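Type I modular polyketide synthase (PDB 6IYT) probably loads an extender unit, apparently ethylmalonyl from its coenzyme A thioester, onto the polyketide assembly line that makes salinomycin, through its acyltransferase domain. Local coordinates at residues E56-R59 / A60-G63; L195-V198 / W199-V202; R429-L432 / T433-E437; L445-T448 / A449-A452. All coordinates share one frame; numbering follows the deposited sequence.

Contact 1 (E56-R59 / A60-G63); sequences EAQR and ARLG
Four i-to-i+4 bonds carry the backbone from 56-59 into 60-63: Ala60 N to Glu56 O, Arg61 N to Ala57 O, Leu62 N to Gln58 O and Gly63 N to Arg59 O. Arg61 N to Ala57 O is the shortest of the four at 2.8 Å, and the bond from Leu62 is the straightest, with 167° at its hydrogen. The side chain of Arg61 lies back along the preceding turn: its CG sits 3.2 Å from Ala57 O, and CB and CD also stay close to that oxygen. Setting CG beside the backbone N (chi1 -71°) lays these methylenes there, and a bend at chi3 then turns the guanidinium off toward the C-terminal tail, where NH2 bonds to Thr463 O. Ala60 places its methyl CB 3.5 Å from Glu56 O. Within 56-59, Arg59 NH1 forms a salt bridge with Glu56 OE1 at 3.0 Å, weak as a hydrogen bond because the angle at the hydrogen is only 123°. Arg59 is also fixed through NE, which bonds to Leu106 O. Leu62 brings CB to 3.4 Å from Gln58 O, while its branched end turns inward against Trp45 and Leu106. With one flank on strand 43-49 and the other carrying charged groups, this is the pattern of an amphipathic alpha-helix packed against a strand and the neighbouring loops, with an i-to-i+3 salt bridge on its outer side.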
ATOM      1  N   GLU A  56     -20.901 -15.437  18.083  1.00  8.07           N
ATOM      2  CA  GLU A  56     -21.599 -14.759  19.145  1.00 11.09           C
ATOM      3  C   GLU A  56     -21.451 -15.504  20.494  1.00  8.45           C
ATOM      4  O   GLU A  56     -21.245 -14.882  21.518  1.00  9.17           O
ATOM      5  CB  GLU A  56     -23.079 -14.600  18.773  1.00 14.42           C
ATOM      6  CG  GLU A  56     -23.853 -13.672  19.679  1.00 22.85           C
ATOM      7  CD  GLU A  56     -23.632 -12.198  19.351  1.00 24.94           C
ATOM      8  OE1 GLU A  56     -23.575 -11.834  18.148  1.00 31.92           O
ATOM      9  OE2 GLU A  56     -23.519 -11.402  20.303  1.00 28.42           O
ATOM     10  N   ALA A  57     -21.588 -16.837  20.480  1.00  8.38           N
ATOM     11  CA  ALA A  57     -21.433 -17.651  21.690  1.00  7.64           C
ATOM     12  C   ALA A  57     -20.005 -17.544  22.258  1.00  7.39           C
ATOM     13  O   ALA A  57     -19.801 -17.408  23.473  1.00  8.86           O
ATOM     14  CB  ALA A  57     -21.777 -19.125  21.393  1.00  8.22           C
ATOM     15  N   GLN A  58     -19.009 -17.584  21.388  1.00  8.72           N
ATOM     16  CA  GLN A  58     -17.625 -17.488  21.864  1.00  7.77           C
ATOM     17  C   GLN A  58     -17.367 -16.134  22.503  1.00  7.93           C
ATOM     18  O   GLN A  58     -16.676 -16.047  23.503  1.00  7.05           O
ATOM     19  CB  GLN A  58     -16.622 -17.730  20.743  1.00  8.99           C
ATOM     20  CG  GLN A  58     -16.542 -19.170  20.268  1.00  9.82           C
ATOM     21  CD  GLN A  58     -16.309 -20.175  21.395  1.00  9.40           C
ATOM     22  OE1 GLN A  58     -16.991 -21.216  21.476  1.00 13.93           O
ATOM     23  NE2 GLN A  58     -15.347 -19.895  22.234  1.00  9.63           N
ATOM     24  N   ARG A  59     -17.857 -15.072  21.856  1.00  8.68           N
ATOM     25  CA  ARG A  59     -17.720 -13.725  22.411  1.00  9.85           C
ATOM     26  C   ARG A  59     -18.401 -13.616  23.770  1.00 10.23           C
ATOM     27  O   ARG A  59     -17.853 -13.020  24.694  1.00 12.37           O
ATOM     28  CB  ARG A  59     -18.284 -12.686  21.453  1.00 12.03           C
ATOM     29  CG  ARG A  59     -17.423 -12.500  20.226  1.00 12.56           C
ATOM     30  CD  ARG A  59     -18.188 -11.864  19.087  1.00 14.96           C
ATOM     31  NE  ARG A  59     -18.941 -10.726  19.535  1.00 15.80           N
ATOM     32  CZ  ARG A  59     -20.112 -10.361  19.037  1.00 17.07           C
ATOM     33  NH1 ARG A  59     -20.647 -11.022  18.017  1.00 15.30           N
ATOM     34  NH2 ARG A  59     -20.725  -9.294  19.532  1.00 19.81           N
ATOM     35  N   ALA A  60     -19.576 -14.221  23.898  1.00  9.86           N
ATOM     36  CA  ALA A  60     -20.313 -14.209  25.166  1.00 10.76           C
ATOM     37  C   ALA A  60     -19.623 -15.014  26.250  1.00  9.08           C
ATOM     38  O   ALA A  60     -19.583 -14.590  27.421  1.00  9.05           O
ATOM     39  CB  ALA A  60     -21.729 -14.729  24.951  1.00 12.78           C
ATOM     40  N   ARG A  61     -19.052 -16.158  25.880  1.00  8.57           N
ATOM     41  CA  ARG A  61     -18.367 -17.028  26.862  1.00 10.19           C
ATOM     42  C   ARG A  61     -17.053 -16.377  27.362  1.00 10.31           C
ATOM     43  O   ARG A  61     -16.731 -16.412  28.576  1.00 11.28           O
ATOM     44  CB  ARG A  61     -18.084 -18.398  26.248  1.00 12.80           C
ATOM     45  CG  ARG A  61     -19.349 -19.240  26.060  1.00 15.05           C
ATOM     46  CD  ARG A  61     -19.101 -20.441  25.179  1.00 16.95           C
ATOM     47  NE  ARG A  61     -18.122 -21.338  25.774  1.00 19.27           N
ATOM     48  CZ  ARG A  61     -18.392 -22.181  26.757  1.00 23.92           C
ATOM     49  NH1 ARG A  61     -19.658 -22.391  27.112  1.00 26.64           N
ATOM     50  NH2 ARG A  61     -17.418 -22.928  27.274  1.00 23.03           N
ATOM     51  N   LEU A  62     -16.332 -15.745  26.443  1.00  9.86           N
ATOM     52  CA  LEU A  62     -15.149 -14.935  26.823  1.00 10.60           C
ATOM     53  C   LEU A  62     -15.509 -13.770  27.775  1.00 10.37           C
ATOM     54  O   LEU A  62     -14.809 -13.521  28.766  1.00 12.31           O
ATOM     55  CB  LEU A  62     -14.473 -14.400  25.561  1.00 12.82           C
ATOM     56  CG  LEU A  62     -12.980 -14.518  25.450  1.00 19.42           C
ATOM     57  CD1 LEU A  62     -12.430 -13.409  24.565  1.00 18.17           C
ATOM     58  CD2 LEU A  62     -12.250 -14.590  26.785  1.00 18.65           C
ATOM     59  N   GLY A  63     -16.568 -13.043  27.449  1.00  9.85           N
ATOM     60  CA  GLY A  63     -17.045 -11.947  28.276  1.00 11.73           C
ATOM     61  C   GLY A  63     -17.318 -12.400  29.702  1.00 14.70           C
ATOM     62  O   GLY A  63     -16.912 -11.765  30.658  1.00 12.09           O
TER

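Contact 2 (L195-V198 / W199-V202); sequences LAAV and WQSV
Ser201 folds its hydroxyl back onto the carbonyl of Val198, with OG giving its hydrogen to Val198 O at 2.8 Å. The same oxygen, Val198 O, accepts a hydrogen from Ser201 N at 3.2 Å, so one residue grips it twice. The two donors approach differently: OG lies 19° from the carbonyl plane, while the amide stands 70° out of it, as happens when a helix tightens into i-to-i+3 bonding. Ser201 OG reaches the carbonyl by standing between its own backbone N and carbonyl carbon (chi1 84°). Ser201 N also makes a weak bond to Ala197 O, and a water gives that oxygen a hydrogen at 2.7 Å; the water's second bond, to Gln200 OE1, is weak and long. Gln200 stretches fully along the outside of the turn, bringing OE1 4.1 Å from Ala197 CB, while its backbone N bonds to Ala196 O. Trp199 swings to the inner flank, where CD1 lies 3.7 Å from Leu195 O. Farther out, Trp199 NE1 bonds to Thr420 OG1, and its indole meets the ring of Phe435. Val198 packs on Phe146 of helix 144-158 as well as on helix 428-439. The chemistry is that of a helix running out: carbonyls near the end of helix 181-200 are satisfied by a serine hydroxyl, a tightened amide and a water, while the indole spends its N-H on a partner well outside the helix.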
ATOM      1  N   LEU A 195       6.836  -0.473   4.801  1.00  4.14           N
ATOM      2  CA  LEU A 195       5.538  -1.023   5.177  1.00  4.57           C
ATOM      3  C   LEU A 195       5.413  -2.489   4.797  1.00  4.53           C
ATOM      4  O   LEU A 195       4.821  -3.272   5.529  1.00  4.71           O
ATOM      5  CB  LEU A 195       4.387  -0.215   4.587  1.00  4.62           C
ATOM      6  CG  LEU A 195       4.114   1.165   5.134  1.00  4.74           C
ATOM      7  CD1 LEU A 195       3.017   1.825   4.315  1.00  5.28           C
ATOM      8  CD2 LEU A 195       3.716   1.153   6.594  1.00  4.99           C
ATOM      9  N   ALA A 196       6.122  -2.912   3.763  1.00  5.12           N
ATOM     10  CA  ALA A 196       6.089  -4.346   3.399  1.00  4.93           C
ATOM     11  C   ALA A 196       6.738  -5.216   4.521  1.00  5.09           C
ATOM     12  O   ALA A 196       6.269  -6.330   4.818  1.00  4.56           O
ATOM     13  CB  ALA A 196       6.776  -4.565   2.092  1.00  4.72           C
ATOM     14  N   ALA A 197       7.688  -4.643   5.261  1.00  4.92           N
ATOM     15  CA  ALA A 197       8.310  -5.352   6.353  1.00  5.62           C
ATOM     16  C   ALA A 197       7.384  -5.543   7.555  1.00  5.20           C
ATOM     17  O   ALA A 197       7.559  -6.474   8.311  1.00  6.60           O
ATOM     18  CB  ALA A 197       9.592  -4.656   6.787  1.00  6.11           C
ATOM     19  N   VAL A 198       6.407  -4.652   7.733  1.00  5.83           N
ATOM     20  CA  VAL A 198       5.432  -4.795   8.797  1.00  5.81           C
ATOM     21  C   VAL A 198       4.574  -6.041   8.528  1.00  5.88           C
ATOM     22  O   VAL A 198       4.356  -6.851   9.399  1.00  5.58           O
ATOM     23  CB  VAL A 198       4.536  -3.539   8.907  1.00  5.88           C
ATOM     24  CG1 VAL A 198       3.365  -3.770   9.837  1.00  6.64           C
ATOM     25  CG2 VAL A 198       5.367  -2.344   9.350  1.00  6.57           C
ATOM     26  N   TRP A 199       4.105  -6.183   7.300  1.00  5.81           N
ATOM     27  CA  TRP A 199       3.357  -7.410   6.912  1.00  5.41           C
ATOM     28  C   TRP A 199       4.247  -8.649   7.047  1.00  6.17           C
ATOM     29  O   TRP A 199       3.795  -9.698   7.492  1.00  6.42           O
ATOM     30  CB  TRP A 199       2.822  -7.289   5.470  1.00  4.80           C
ATOM     31  CG  TRP A 199       1.649  -6.322   5.343  1.00  4.40           C
ATOM     32  CD1 TRP A 199       1.672  -5.078   4.795  1.00  4.35           C
ATOM     33  CD2 TRP A 199       0.275  -6.574   5.680  1.00  4.39           C
ATOM     34  NE1 TRP A 199       0.447  -4.512   4.865  1.00  4.32           N
ATOM     35  CE2 TRP A 199      -0.440  -5.414   5.376  1.00  4.30           C
ATOM     36  CE3 TRP A 199      -0.393  -7.641   6.274  1.00  4.90           C
ATOM     37  CZ2 TRP A 199      -1.828  -5.302   5.590  1.00  4.55           C
ATOM     38  CZ3 TRP A 199      -1.789  -7.540   6.462  1.00  4.23           C
ATOM     39  CH2 TRP A 199      -2.469  -6.378   6.135  1.00  4.34           C
ATOM     40  N   GLN A 200       5.465  -8.551   6.576  1.00  6.72           N
ATOM     41  CA  GLN A 200       6.396  -9.648   6.648  1.00  7.83           C
ATOM     42  C   GLN A 200       6.553 -10.189   8.078  1.00  7.45           C
ATOM     43  O   GLN A 200       6.647 -11.401   8.280  1.00  8.62           O
ATOM     44  CB  GLN A 200       7.738  -9.180   6.124  1.00  9.59           C
ATOM     45  CG  GLN A 200       8.828 -10.224   6.162  1.00 12.87           C
ATOM     46  CD  GLN A 200      10.123  -9.695   5.559  1.00 20.83           C
ATOM     47  OE1 GLN A 200      10.312  -8.476   5.422  1.00 24.51           O
ATOM     48  NE2 GLN A 200      10.988 -10.597   5.148  1.00 29.11           N
ATOM     49  N   SER A 201       6.438  -9.309   9.071  1.00  7.97           N
ATOM     50  CA  SER A 201       6.651  -9.682  10.467  1.00  9.54           C
ATOM     51  C   SER A 201       5.531 -10.570  11.041  1.00 11.06           C
ATOM     52  O   SER A 201       5.748 -11.297  12.051  1.00  9.41           O
ATOM     53  CB  SER A 201       6.833  -8.418  11.352  1.00 10.64           C
ATOM     54  OG  SER A 201       5.574  -7.880  11.735  1.00 13.87           O
ATOM     55  N   VAL A 202       4.387 -10.607  10.364  1.00  7.18           N
ATOM     56  CA  VAL A 202       3.305 -11.544  10.730  1.00  7.79           C
ATOM     57  C   VAL A 202       3.101 -12.595   9.668  1.00  6.90           C
ATOM     58  O   VAL A 202       2.038 -13.238   9.582  1.00  8.10           O
ATOM     59  CB  VAL A 202       2.000 -10.811  11.047  1.00  6.76           C
ATOM     60  CG1 VAL A 202       2.159 -10.016  12.325  1.00  6.46           C
ATOM     61  CG2 VAL A 202       1.576  -9.912   9.892  1.00  7.05           C
TER
HETATM   62  O   HOH W   1       9.834  -7.880   8.809  1.00 11.21           O

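Contact 3 (R429-L432 / T433-E437); sequences RRVL and TSFAE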
ATOM      1  N   ARG A 429      -3.086   0.984  16.135  1.00  6.01           N
ATOM      2  CA  ARG A 429      -4.473   0.633  15.856  1.00  6.14           C
ATOM      3  C   ARG A 429      -4.687   0.388  14.350  1.00  5.47           C
ATOM      4  O   ARG A 429      -5.310  -0.604  13.955  1.00  4.90           O
ATOM      5  CB  ARG A 429      -5.458   1.658  16.369  1.00  7.17           C
ATOM      6  CG  ARG A 429      -6.881   1.354  15.873  1.00  8.33           C
ATOM      7  CD  ARG A 429      -7.901   2.324  16.409  1.00  9.21           C
ATOM      8  NE  ARG A 429      -8.202   2.047  17.790  1.00  9.57           N
ATOM      9  CZ  ARG A 429      -9.078   1.121  18.178  1.00 10.85           C
ATOM     10  NH1 ARG A 429      -9.336   0.971  19.448  1.00 13.48           N
ATOM     11  NH2 ARG A 429      -9.771   0.414  17.270  1.00 10.11           N
ATOM     12  N   ARG A 430      -4.193   1.287  13.517  1.00  4.94           N
ATOM     13  CA  ARG A 430      -4.332   1.113  12.071  1.00  4.73           C
ATOM     14  C   ARG A 430      -3.684  -0.171  11.553  1.00  4.48           C
ATOM     15  O   ARG A 430      -4.284  -0.895  10.757  1.00  4.36           O
ATOM     16  CB  ARG A 430      -3.768   2.328  11.310  1.00  5.02           C
ATOM     17  CG  ARG A 430      -3.932   2.231   9.811  1.00  5.55           C
ATOM     18  CD  ARG A 430      -5.369   2.197   9.390  1.00  6.34           C
ATOM     19  NE  ARG A 430      -5.847   0.846   9.070  1.00  6.53           N
ATOM     20  CZ  ARG A 430      -7.074   0.558   8.650  1.00  8.61           C
ATOM     21  NH1 ARG A 430      -8.037   1.478   8.695  1.00  7.86           N
ATOM     22  NH2 ARG A 430      -7.377  -0.683   8.293  1.00  7.08           N
ATOM     23  N   VAL A 431      -2.476  -0.466  11.995  1.00  4.59           N
ATOM     24  CA  VAL A 431      -1.801  -1.712  11.590  1.00  4.76           C
ATOM     25  C   VAL A 431      -2.647  -2.911  12.007  1.00  4.62           C
ATOM     26  O   VAL A 431      -2.873  -3.834  11.217  1.00  3.94           O
ATOM     27  CB  VAL A 431      -0.395  -1.812  12.179  1.00  5.62           C
ATOM     28  CG1 VAL A 431       0.230  -3.162  11.876  1.00  6.06           C
ATOM     29  CG2 VAL A 431       0.478  -0.678  11.616  1.00  7.05           C
ATOM     30  N   LEU A 432      -2.971  -2.983  13.288  1.00  4.45           N
ATOM     31  CA  LEU A 432      -3.764  -4.112  13.783  1.00  5.20           C
ATOM     32  C   LEU A 432      -5.100  -4.232  13.074  1.00  4.54           C
ATOM     33  O   LEU A 432      -5.613  -5.360  12.886  1.00  3.68           O
ATOM     34  CB  LEU A 432      -3.985  -3.987  15.290  1.00  6.37           C
ATOM     35  CG  LEU A 432      -2.746  -4.155  16.184  1.00  7.39           C
ATOM     36  CD1 LEU A 432      -3.128  -3.934  17.641  1.00  8.89           C
ATOM     37  CD2 LEU A 432      -2.104  -5.514  16.005  1.00  8.21           C
ATOM     38  N   THR A 433      -5.714  -3.093  12.757  1.00  4.33           N
ATOM     39  CA  THR A 433      -6.985  -3.074  12.007  1.00  4.22           C
ATOM     40  C   THR A 433      -6.846  -3.641  10.581  1.00  4.08           C
ATOM     41  O   THR A 433      -7.601  -4.513  10.187  1.00  3.72           O
ATOM     42  CB  THR A 433      -7.624  -1.671  11.992  1.00  4.36           C
ATOM     43  OG1 THR A 433      -7.850  -1.233  13.344  1.00  3.92           O
ATOM     44  CG2 THR A 433      -8.949  -1.707  11.272  1.00  4.35           C
ATOM     45  N   SER A 434      -5.760  -3.308   9.905  1.00  3.99           N
ATOM     46  CA  SER A 434      -5.490  -3.881   8.617  1.00  4.31           C
ATOM     47  C   SER A 434      -5.180  -5.367   8.706  1.00  3.85           C
ATOM     48  O   SER A 434      -5.681  -6.180   7.893  1.00  3.45           O
ATOM     49  CB  SER A 434      -4.356  -3.115   7.928  1.00  4.59           C
ATOM     50  OG  SER A 434      -4.791  -1.791   7.644  1.00  5.22           O
ATOM     51  N   PHE A 435      -4.406  -5.760   9.716  1.00  3.75           N
ATOM     52  CA  PHE A 435      -4.157  -7.173   9.961  1.00  3.79           C
ATOM     53  C   PHE A 435      -5.517  -7.921  10.166  1.00  4.31           C
ATOM     54  O   PHE A 435      -5.707  -9.017   9.663  1.00  3.83           O
ATOM     55  CB  PHE A 435      -3.316  -7.385  11.210  1.00  4.00           C
ATOM     56  CG  PHE A 435      -1.853  -7.044  11.087  1.00  3.91           C
ATOM     57  CD1 PHE A 435      -1.265  -6.646   9.889  1.00  3.98           C
ATOM     58  CD2 PHE A 435      -1.035  -7.186  12.214  1.00  4.11           C
ATOM     59  CE1 PHE A 435       0.108  -6.424   9.824  1.00  4.35           C
ATOM     60  CE2 PHE A 435       0.305  -6.893  12.169  1.00  4.31           C
ATOM     61  CZ  PHE A 435       0.885  -6.506  10.969  1.00  3.64           C
ATOM     62  N   ALA A 436      -6.382  -7.352  11.002  1.00  4.22           N
ATOM     63  CA  ALA A 436      -7.691  -7.970  11.304  1.00  4.97           C
ATOM     64  C   ALA A 436      -8.586  -8.052  10.074  1.00  4.71           C
ATOM     65  O   ALA A 436      -9.272  -9.053   9.862  1.00  3.93           O
ATOM     66  CB  ALA A 436      -8.384  -7.208  12.416  1.00  5.01           C
ATOM     67  N   GLU A 437      -8.579  -6.994   9.268  1.00  6.03           N
ATOM     68  CA  GLU A 437      -9.326  -6.984   8.030  1.00  5.94           C
ATOM     69  C   GLU A 437      -8.873  -8.093   7.063  1.00  6.61           C
ATOM     70  O   GLU A 437      -9.704  -8.725   6.406  1.00  6.77           O
ATOM     71  CB  GLU A 437      -9.240  -5.604   7.377  1.00  7.22           C
ATOM     72  CG  GLU A 437     -10.105  -4.569   8.097  1.00  8.13           C
ATOM     73  CD  GLU A 437      -9.850  -3.134   7.636  1.00 12.14           C
ATOM     74  OE1 GLU A 437      -8.849  -2.883   6.912  1.00 12.98           O
ATOM     75  OE2 GLU A 437     -10.670  -2.274   7.986  1.00 15.14           O
TER
HETATM   76  O   HOH W   2      -9.961   0.057  14.267  1.00  5.28           O
HETATM   77  O   HOH W   3     -10.399   0.180   7.746  1.00 15.78           O
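Val431 lays CG1 over one face of the Phe435 ring, 3.8 Å from the centroid, in a CH-pi contact offset toward the rim at CZ. The two side chains lie side by side and point the same way, into the packing against Val198 and Trp199 of helix 181-200. On another flank Arg430 runs forward along the helix. CG leaves anti to the backbone N (chi1 -178°), and bends at chi2 and chi3 bring the guanidinium alongside the next turn. There NH2 gives a hydrogen to Ser434 OG at 2.9 Å, with the oxygen tilted 19° from the guanidinium plane; NE adds a weak bond to the same oxygen. NH2 also forms a salt bridge with Glu437 OE1 at 3.0 Å, though as a hydrogen bond it is weak, the carboxylate and guanidinium planes standing 53° apart. Thr433 CG2 covers a guanidinium face, 3.5 Å from Arg430 NH2. A water links Arg430 NH1 to Glu437 OE2. Thr433 OG1 turns back to donate to Arg429 O at 2.7 Å, sharing that acceptor with Thr433 N. Beyond the segments, Ser434 OG bonds to Thr420 O, and Glu437 OE1 takes a hydrogen from Gln418 NE2. The carboxylates of Glu437 and Glu425, the latter paired with NH1, probably balance the charge of Arg430, with Arg422 also close, while the bonds to Ser434 and Glu437 fix the guanidinium's rotation.

Contact 4 (L445-T448 / A449-A452); sequences LDWT and AVFA
With chi1 at 176°, the Asp446 side chain extends opposite its amide nitrogen and carries the carboxylate forward over the next turn, where OD2 comes 3.7 Å from Ala449 CB. The other oxygen, OD1, takes a weak bond from Thr448 N at 3.2 Å. For Trp447, CG standing beside the backbone N (chi1 -75°) points the indole the same way as Val450, and the two lie side by side with CE3 4.1 Å from Val450 CG2. That methyl approaches the ring obliquely, whereas Leu445 CD2 sits 3.7 Å above the plane of the indole, over its centre. The backbone coils through three successive i-to-i+3 bonds: Ala449 N to Asp446 O, Val450 N to Trp447 O and Phe451 N to Thr448 O, the last at 3.0 Å. In each, the donor stands well above the carbonyl plane, the geometry of consecutive, overlapping i-to-i+3 turns. Asp446 itself is the centre of an inverse gamma turn, which leads the extended chain into this short coil. Phe451 brings its ring back toward the start of the coil, CD2 lying 3.5 Å from Trp447 O, with Thr448 O near the ring plane at its edge. Around the coil, the indole of Trp447 meets Trp439 edge to face and packs on Phe435 of helix 428-439, Val450 leans on Leu432 of that helix, and Thr448 and Phe451 both rest on Tyr79 of helix 74-84.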
ATOM      1  N   LEU A 445      -2.169 -15.327   9.195  1.00 10.69           N
ATOM      2  CA  LEU A 445      -1.454 -14.229   9.840  1.00 10.29           C
ATOM      3  C   LEU A 445      -1.004 -14.625  11.254  1.00 10.90           C
ATOM      4  O   LEU A 445      -1.790 -15.153  12.036  1.00 11.41           O
ATOM      5  CB  LEU A 445      -2.374 -12.994   9.909  1.00  9.73           C
ATOM      6  CG  LEU A 445      -1.675 -11.653  10.116  1.00  9.44           C
ATOM      7  CD1 LEU A 445      -2.408 -10.537   9.339  1.00  8.10           C
ATOM      8  CD2 LEU A 445      -1.604 -11.316  11.602  1.00 10.46           C
ATOM      9  N   ASP A 446       0.259 -14.369  11.574  1.00  9.92           N
ATOM     10  CA  ASP A 446       0.832 -14.889  12.809  1.00 11.04           C
ATOM     11  C   ASP A 446       0.665 -13.898  13.926  1.00 10.10           C
ATOM     12  O   ASP A 446       1.542 -13.051  14.171  1.00 12.10           O
ATOM     13  CB  ASP A 446       2.298 -15.236  12.611  1.00 12.07           C
ATOM     14  CG  ASP A 446       2.950 -15.692  13.870  1.00 15.74           C
ATOM     15  OD1 ASP A 446       2.213 -16.013  14.831  1.00 16.05           O
ATOM     16  OD2 ASP A 446       4.183 -15.561  13.962  1.00 15.96           O
ATOM     17  N   TRP A 447      -0.529 -13.898  14.497  1.00  8.88           N
ATOM     18  CA  TRP A 447      -0.896 -12.974  15.538  1.00  9.05           C
ATOM     19  C   TRP A 447      -0.002 -13.070  16.764  1.00 10.18           C
ATOM     20  O   TRP A 447       0.143 -12.111  17.497  1.00  8.84           O
ATOM     21  CB  TRP A 447      -2.315 -13.221  15.938  1.00  8.93           C
ATOM     22  CG  TRP A 447      -3.304 -12.721  14.938  1.00  7.79           C
ATOM     23  CD1 TRP A 447      -3.988 -13.457  14.049  1.00  7.40           C
ATOM     24  CD2 TRP A 447      -3.760 -11.381  14.792  1.00  7.31           C
ATOM     25  NE1 TRP A 447      -4.828 -12.669  13.330  1.00  7.73           N
ATOM     26  CE2 TRP A 447      -4.715 -11.381  13.770  1.00  7.62           C
ATOM     27  CE3 TRP A 447      -3.483 -10.190  15.450  1.00  8.07           C
ATOM     28  CZ2 TRP A 447      -5.312 -10.218  13.310  1.00  7.47           C
ATOM     29  CZ3 TRP A 447      -4.110  -9.038  15.020  1.00  8.52           C
ATOM     30  CH2 TRP A 447      -5.075  -9.078  14.004  1.00  8.09           C
ATOM     31  N   THR A 448       0.581 -14.234  17.000  1.00 10.19           N
ATOM     32  CA  THR A 448       1.513 -14.386  18.126  1.00 12.60           C
ATOM     33  C   THR A 448       2.679 -13.382  18.039  1.00 12.06           C
ATOM     34  O   THR A 448       3.153 -12.876  19.061  1.00 10.89           O
ATOM     35  CB  THR A 448       2.065 -15.808  18.181  1.00 15.77           C
ATOM     36  OG1 THR A 448       0.989 -16.713  18.499  1.00 18.39           O
ATOM     37  CG2 THR A 448       3.165 -15.917  19.211  1.00 23.23           C
ATOM     38  N   ALA A 449       3.095 -13.056  16.827  1.00 10.62           N
ATOM     39  CA  ALA A 449       4.209 -12.131  16.626  1.00  9.36           C
ATOM     40  C   ALA A 449       3.883 -10.698  17.090  1.00  9.62           C
ATOM     41  O   ALA A 449       4.775  -9.929  17.447  1.00  9.21           O
ATOM     42  CB  ALA A 449       4.643 -12.139  15.163  1.00 10.41           C
ATOM     43  N   VAL A 450       2.599 -10.350  17.148  1.00  9.28           N
ATOM     44  CA  VAL A 450       2.188  -9.060  17.682  1.00  9.27           C
ATOM     45  C   VAL A 450       2.629  -8.879  19.143  1.00  9.31           C
ATOM     46  O   VAL A 450       2.822  -7.758  19.603  1.00 10.87           O
ATOM     47  CB  VAL A 450       0.639  -8.882  17.562  1.00 10.42           C
ATOM     48  CG1 VAL A 450       0.168  -7.692  18.336  1.00 10.78           C
ATOM     49  CG2 VAL A 450       0.252  -8.761  16.108  1.00 10.19           C
ATOM     50  N   PHE A 451       2.730  -9.985  19.882  1.00  8.20           N
ATOM     51  CA  PHE A 451       2.987  -9.920  21.292  1.00  9.49           C
ATOM     52  C   PHE A 451       4.481 -10.005  21.649  1.00 11.01           C
ATOM     53  O   PHE A 451       4.841  -9.962  22.841  1.00 11.56           O
ATOM     54  CB  PHE A 451       2.210 -11.013  22.020  1.00  8.56           C
ATOM     55  CG  PHE A 451       0.733 -10.847  21.937  1.00  8.13           C
ATOM     56  CD1 PHE A 451       0.068  -9.970  22.798  1.00  8.40           C
ATOM     57  CD2 PHE A 451       0.020 -11.426  20.897  1.00  8.26           C
ATOM     58  CE1 PHE A 451      -1.269  -9.688  22.618  1.00  8.35           C
ATOM     59  CE2 PHE A 451      -1.326 -11.155  20.729  1.00  7.61           C
ATOM     60  CZ  PHE A 451      -1.969 -10.309  21.590  1.00  8.17           C
ATOM     61  N   ALA A 452       5.338  -9.998  20.636  1.00 12.25           N
ATOM     62  CA  ALA A 452       6.802 -10.029  20.860  1.00 13.04           C
ATOM     63  C   ALA A 452       7.226  -8.851  21.732  1.00 14.01           C
ATOM     64  O   ALA A 452       6.796  -7.707  21.504  1.00 11.64           O
ATOM     65  CB  ALA A 452       7.537 -10.002  19.546  1.00 12.82           C
TER

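From the N terminus, contact 1 comes first, on helix 52-67, and stands apart: its nearest atoms are about 11 Å from those of contact 4. Contact 2 follows near the end of helix 181-200, then contact 3 on helix 428-439 and contact 4 in the loop beyond it. All four are local and in series; none closes a long loop, and none nests in or crosses another. Contacts 2, 3 and 4 nevertheless meet in space, their centres 11 to 12 Å apart. Leu445 lies against both Val202 and Phe435, and Val202 O probably bonds to Asp446 N, tying the end of helix 181-200 and the middle of helix 428-439 to the loop that follows.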